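Local structure of periplasmic binding protein/LacI transcriptional regulator (Burkholderia graminis C4D1M, 5HQJ) at residues A[139-143]-A[213-217]; A[110-114]-A[279-284]. The protein probably binds sugars as the solute-binding component of an ABC transporter, here with D-arabinose in its pocket. All blocks are in the same frame, centred on the assembly; numbering follows the deposited sequence.

Contact 1 (A[139-143]-A[213-217]); sequences MAETM and GIFGV
Met-143 and Phe-215 reach toward each other from opposite directions, and the methyl CE ends over the ring face, where helix 132-146 packs on the mixed sheet that contains strand 211-216 in a type I periplasmic binding protein fold. The helix runs nearly antiparallel to the strand, with 160° between the short segment axes. Both methionines here are selenomethionine.

The tight part is the Phe-215 ring. Met-143 has CG anti to its backbone N (chi1 -176°), and further bends fold the chain back over the ring. Its CE sits 3.7 Å from the ring centroid, almost on the normal, as a CH-pi contact. SE is farther out and oblique, at 5.0 Å from the same centroid, and makes a Met-aromatic contact. The root of this side chain is close too: Met-143 CB is 3.5 Å from Phe-215 CZ. At the ring edge lies the backbone of Met-139, whose O is 3.6 Å from Phe-215 CE2. That carbonyl also accepts the helical bond from Met-143 N.

The packing is looser toward Val-217, where Met-139 SE stands 4.3 Å from Val-217 CG1, although no touching residue is exposed. Helix 163-176 adds Ile-172 and Leu-176 around Phe-215, so the ring is shared by two helices and the sheet. Just past the C-terminal end of the strand the chain nears the sugar site: Val-217 O accepts a hydrogen bond from Arg-168 NH1, and Arg-168 lines the pocket. On the strand backbone, the Met-143 methyl CE rests 3.5 Å from Ile-214 O.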
loop_
_atom_site.group_PDB
_atom_site.type_symbol
_atom_site.label_atom_id
_atom_site.label_comp_id
_atom_site.label_asym_id
_atom_site.label_seq_id
_atom_site.Cartn_x
_atom_site.Cartn_y
_atom_site.Cartn_z
HETATM N N MSE A 139 -2.195 -14.334 -0.706
HETATM C CA MSE A 139 -1.332 -14.621 0.430
HETATM C C MSE A 139 -1.828 -15.799 1.240
HETATM O O MSE A 139 -1.054 -16.664 1.665
HETATM C CB MSE A 139 -1.248 -13.385 1.313
HETATM C CG MSE A 139 -0.453 -12.253 0.717
HETATM SE SE MSE A 139 -0.339 -10.813 2.078
HETATM C CE MSE A 139 1.447 -11.053 2.801
ATOM N N ALA A 140 -3.132 -15.856 1.447
ATOM C CA ALA A 140 -3.706 -16.958 2.190
ATOM C C ALA A 140 -3.471 -18.308 1.502
ATOM O O ALA A 140 -3.180 -19.308 2.176
ATOM C CB ALA A 140 -5.203 -16.726 2.423
ATOM N N GLU A 141 -3.629 -18.346 0.176
ATOM C CA GLU A 141 -3.373 -19.589 -0.556
ATOM C C GLU A 141 -1.905 -19.962 -0.457
ATOM O O GLU A 141 -1.556 -21.130 -0.244
ATOM C CB GLU A 141 -3.776 -19.448 -2.017
ATOM C CG GLU A 141 -5.223 -19.116 -2.202
ATOM C CD GLU A 141 -5.545 -18.481 -3.550
ATOM O OE1 GLU A 141 -6.735 -18.192 -3.793
ATOM O OE2 GLU A 141 -4.621 -18.257 -4.359
ATOM N N THR A 142 -1.034 -18.975 -0.632
ATOM C CA THR A 142 0.384 -19.211 -0.533
ATOM C C THR A 142 0.728 -19.803 0.845
ATOM O O THR A 142 1.456 -20.807 0.991
ATOM C CB THR A 142 1.175 -17.923 -0.767
ATOM O OG1 THR A 142 0.945 -17.394 -2.102
ATOM C CG2 THR A 142 2.659 -18.199 -0.564
HETATM N N MSE A 143 0.219 -19.167 1.903
HETATM C CA MSE A 143 0.460 -19.661 3.231
HETATM C C MSE A 143 -0.104 -21.065 3.479
HETATM O O MSE A 143 0.551 -21.907 4.072
HETATM C CB MSE A 143 -0.131 -18.672 4.255
HETATM C CG MSE A 143 0.169 -19.062 5.701
HETATM SE SE MSE A 143 2.042 -18.712 6.159
HETATM C CE MSE A 143 2.056 -16.763 6.331
ATOM N N GLY A 213 3.256 -19.259 11.046
ATOM C CA GLY A 213 3.339 -18.261 10.005
ATOM C C GLY A 213 3.019 -16.834 10.432
ATOM O O GLY A 213 2.252 -16.605 11.359
ATOM N N ILE A 214 3.571 -15.866 9.709
ATOM C CA ILE A 214 3.239 -14.457 9.856
ATOM C C ILE A 214 2.979 -13.813 8.497
ATOM O O ILE A 214 3.754 -13.964 7.556
ATOM C CB ILE A 214 4.347 -13.642 10.558
ATOM C CG1 ILE A 214 4.674 -14.242 11.909
ATOM C CG2 ILE A 214 3.942 -12.144 10.662
ATOM C CD1 ILE A 214 5.879 -13.554 12.642
ATOM N N PHE A 215 1.932 -13.022 8.434
ATOM C CA PHE A 215 1.647 -12.142 7.293
ATOM C C PHE A 215 1.929 -10.690 7.658
ATOM O O PHE A 215 1.367 -10.197 8.667
ATOM C CB PHE A 215 0.182 -12.157 6.892
ATOM C CG PHE A 215 -0.396 -13.490 6.524
ATOM C CD1 PHE A 215 -0.886 -14.350 7.505
ATOM C CD2 PHE A 215 -0.584 -13.856 5.182
ATOM C CE1 PHE A 215 -1.479 -15.574 7.163
ATOM C CE2 PHE A 215 -1.162 -15.060 4.865
ATOM C CZ PHE A 215 -1.625 -15.909 5.843
ATOM N N GLY A 216 2.711 -9.992 6.848
ATOM C CA GLY A 216 2.866 -8.561 6.994
ATOM C C GLY A 216 2.140 -7.919 5.829
ATOM O O GLY A 216 2.541 -8.120 4.686
ATOM N N VAL A 217 1.023 -7.238 6.085
ATOM C CA VAL A 217 0.209 -6.703 5.011
ATOM C C VAL A 217 0.530 -5.224 4.702
ATOM O O VAL A 217 -0.089 -4.631 3.800
ATOM C CB VAL A 217 -1.308 -6.838 5.295
ATOM C CG1 VAL A 217 -1.688 -8.329 5.322
ATOM C CG2 VAL A 217 -1.774 -6.033 6.564
#

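Contact 2 (A[110-114]-A[279-284])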
loop_
_atom_site.group_PDB
_atom_site.type_symbol
_atom_site.label_atom_id
_atom_site.label_comp_id
_atom_site.label_asym_id
_atom_site.label_seq_id
_atom_site.Cartn_x
_atom_site.Cartn_y
_atom_site.Cartn_z
ATOM N N ILE A 110 -11.808 20.886 -10.473
ATOM C CA ILE A 110 -10.569 20.114 -10.277
ATOM C C ILE A 110 -10.870 18.648 -10.500
ATOM O O ILE A 110 -11.871 18.122 -9.975
ATOM C CB ILE A 110 -9.962 20.311 -8.859
ATOM C CG1 ILE A 110 -9.675 21.793 -8.619
ATOM C CG2 ILE A 110 -8.668 19.491 -8.676
ATOM C CD1 ILE A 110 -9.104 22.122 -7.261
ATOM N N LYS A 111 -10.016 17.993 -11.281
ATOM C CA LYS A 111 -10.156 16.558 -11.507
ATOM C C LYS A 111 -9.501 15.831 -10.362
ATOM O O LYS A 111 -8.396 16.194 -9.944
ATOM C CB LYS A 111 -9.526 16.143 -12.823
ATOM C CG LYS A 111 -9.940 16.996 -13.988
ATOM C CD LYS A 111 -11.440 16.917 -14.218
ATOM C CE LYS A 111 -11.894 17.888 -15.280
ATOM N NZ LYS A 111 -13.278 18.357 -15.016
ATOM N N VAL A 112 -10.191 14.821 -9.842
ATOM C CA VAL A 112 -9.728 14.148 -8.651
ATOM C C VAL A 112 -9.799 12.646 -8.855
ATOM O O VAL A 112 -10.818 12.123 -9.291
ATOM C CB VAL A 112 -10.555 14.560 -7.420
ATOM C CG1 VAL A 112 -10.092 13.812 -6.191
ATOM C CG2 VAL A 112 -10.442 16.072 -7.193
ATOM N N LEU A 113 -8.711 11.967 -8.523
ATOM C CA LEU A 113 -8.721 10.526 -8.498
ATOM C C LEU A 113 -7.886 10.008 -7.341
ATOM O O LEU A 113 -7.107 10.753 -6.712
ATOM C CB LEU A 113 -8.214 9.964 -9.832
ATOM C CG LEU A 113 -6.756 10.196 -10.272
ATOM C CD1 LEU A 113 -5.771 9.246 -9.578
ATOM C CD2 LEU A 113 -6.612 10.044 -11.801
ATOM N N THR A 114 -8.059 8.727 -7.047
ATOM C CA THR A 114 -7.261 8.084 -6.006
ATOM C C THR A 114 -6.341 7.032 -6.582
ATOM O O THR A 114 -6.568 6.560 -7.704
ATOM C CB THR A 114 -8.163 7.458 -4.942
ATOM O OG1 THR A 114 -9.083 6.541 -5.554
ATOM C CG2 THR A 114 -8.935 8.556 -4.238
ATOM N N HIS A 279 -3.799 9.929 -16.354
ATOM C CA HIS A 279 -5.245 10.051 -16.337
ATOM C C HIS A 279 -5.708 11.415 -15.823
ATOM O O HIS A 279 -6.718 11.937 -16.291
ATOM C CB HIS A 279 -5.838 8.903 -15.535
ATOM C CG HIS A 279 -5.876 7.630 -16.319
ATOM N ND1 HIS A 279 -6.861 7.360 -17.259
ATOM C CD2 HIS A 279 -5.013 6.592 -16.368
ATOM C CE1 HIS A 279 -6.616 6.185 -17.809
ATOM N NE2 HIS A 279 -5.505 5.689 -17.283
ATOM N N LEU A 280 -4.966 12.021 -14.904
ATOM C CA LEU A 280 -5.322 13.376 -14.507
ATOM C C LEU A 280 -5.234 14.286 -15.732
ATOM O O LEU A 280 -6.165 15.040 -16.038
ATOM C CB LEU A 280 -4.418 13.878 -13.390
ATOM C CG LEU A 280 -4.808 13.504 -11.950
ATOM C CD1 LEU A 280 -3.851 14.154 -10.955
ATOM C CD2 LEU A 280 -6.251 13.897 -11.612
ATOM N N VAL A 281 -4.129 14.202 -16.462
ATOM C CA VAL A 281 -3.940 15.073 -17.610
ATOM C C VAL A 281 -5.037 14.847 -18.651
ATOM O O VAL A 281 -5.575 15.796 -19.223
ATOM C CB VAL A 281 -2.559 14.866 -18.278
ATOM C CG1 VAL A 281 -2.493 15.650 -19.586
ATOM C CG2 VAL A 281 -1.445 15.294 -17.343
ATOM N N ALA A 282 -5.369 13.588 -18.903
ATOM C CA ALA A 282 -6.391 13.281 -19.890
ATOM C C ALA A 282 -7.767 13.809 -19.471
ATOM O O ALA A 282 -8.559 14.226 -20.317
ATOM C CB ALA A 282 -6.455 11.801 -20.119
ATOM N N GLN A 283 -8.052 13.779 -18.172
ATOM C CA GLN A 283 -9.328 14.269 -17.666
ATOM C C GLN A 283 -9.360 15.791 -17.727
ATOM O O GLN A 283 -10.352 16.376 -18.147
ATOM C CB GLN A 283 -9.569 13.780 -16.242
ATOM C CG GLN A 283 -9.881 12.255 -16.152
ATOM C CD GLN A 283 -9.915 11.752 -14.713
ATOM O OE1 GLN A 283 -9.933 12.547 -13.776
ATOM N NE2 GLN A 283 -9.906 10.430 -14.533
ATOM N N ILE A 284 -8.256 16.413 -17.317
ATOM C CA ILE A 284 -8.102 17.858 -17.386
ATOM C C ILE A 284 -8.296 18.349 -18.815
ATOM O O ILE A 284 -8.966 19.354 -19.051
ATOM C CB ILE A 284 -6.714 18.291 -16.875
ATOM C CG1 ILE A 284 -6.615 18.054 -15.367
ATOM C CG2 ILE A 284 -6.449 19.762 -17.199
ATOM C CD1 ILE A 284 -5.226 18.076 -14.822
#
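The amide of Gln-283 lies against the aliphatic parts of Lys-111 and Leu-113. Its OE1 is 3.7 Å from Lys-111 CB, while NE2 passes Leu-113 CD2 at 4.3 Å. These are packing contacts, not hydrogen bonds. The amide is held from elsewhere: NE2 bonds to Glu-288 OE2 and to Ser-125 OG. The other flat group, the His-279 imidazole, turns away from the strand, and ND1 bonds to Glu-288 OE1. Glu-288 thus ties both side chains together. Only CB of His-279 touches the strand residues, 4.0 Å from Leu-113 CD2.

The buried side of the contact is aliphatic. Leu-113 and Leu-280 cross at a slant, and their two CD2 atoms are 3.9 Å apart. Leu-280 CD2 also reaches the backbone, 3.6 Å from Lys-111 O. Ala-89 of strand 87-90 touches both leucines.

Lys-111 marks the partly exposed side. Its chain is bent at chi2 (-61°), which lays the aliphatic part along the last turn of the helix. Lys-111 CG meets Ile-284 CG1 at 3.8 Å, and Lys-111 CE lies 3.6 Å from Gln-283 O. No hydrogen bond joins the two segments.

Strand 111-115 is an inner strand of the parallel sheet, bonded through its backbone to Ile-88 and Ser-125. The short axes of 111-114 and 279-284 run roughly antiparallel, at 153°. Such a helix laid on a parallel sheet is the alpha/beta layering of the lobes in type I periplasmic binding proteins.

Overall arrangement
Contacts 1 and 2 lie on opposite sides of the chain's centre. Their centres are 35 Å apart, and their nearest atoms are about 17 Å apart. They share no helix, strand or sheet. Contact 2 joins helix 269-284 to the parallel sheet of one lobe. Contact 1 joins helix 132-146 to the mixed sheet of the other. Along the chain the order is 110-114, 139-143, 213-217, 279-284, so contact 1 is nested inside contact 2. The chain therefore leaves the first lobe, builds much of the second, and returns. D-arabinose is bound between the lobes, nearer to contact 1 than to contact 2.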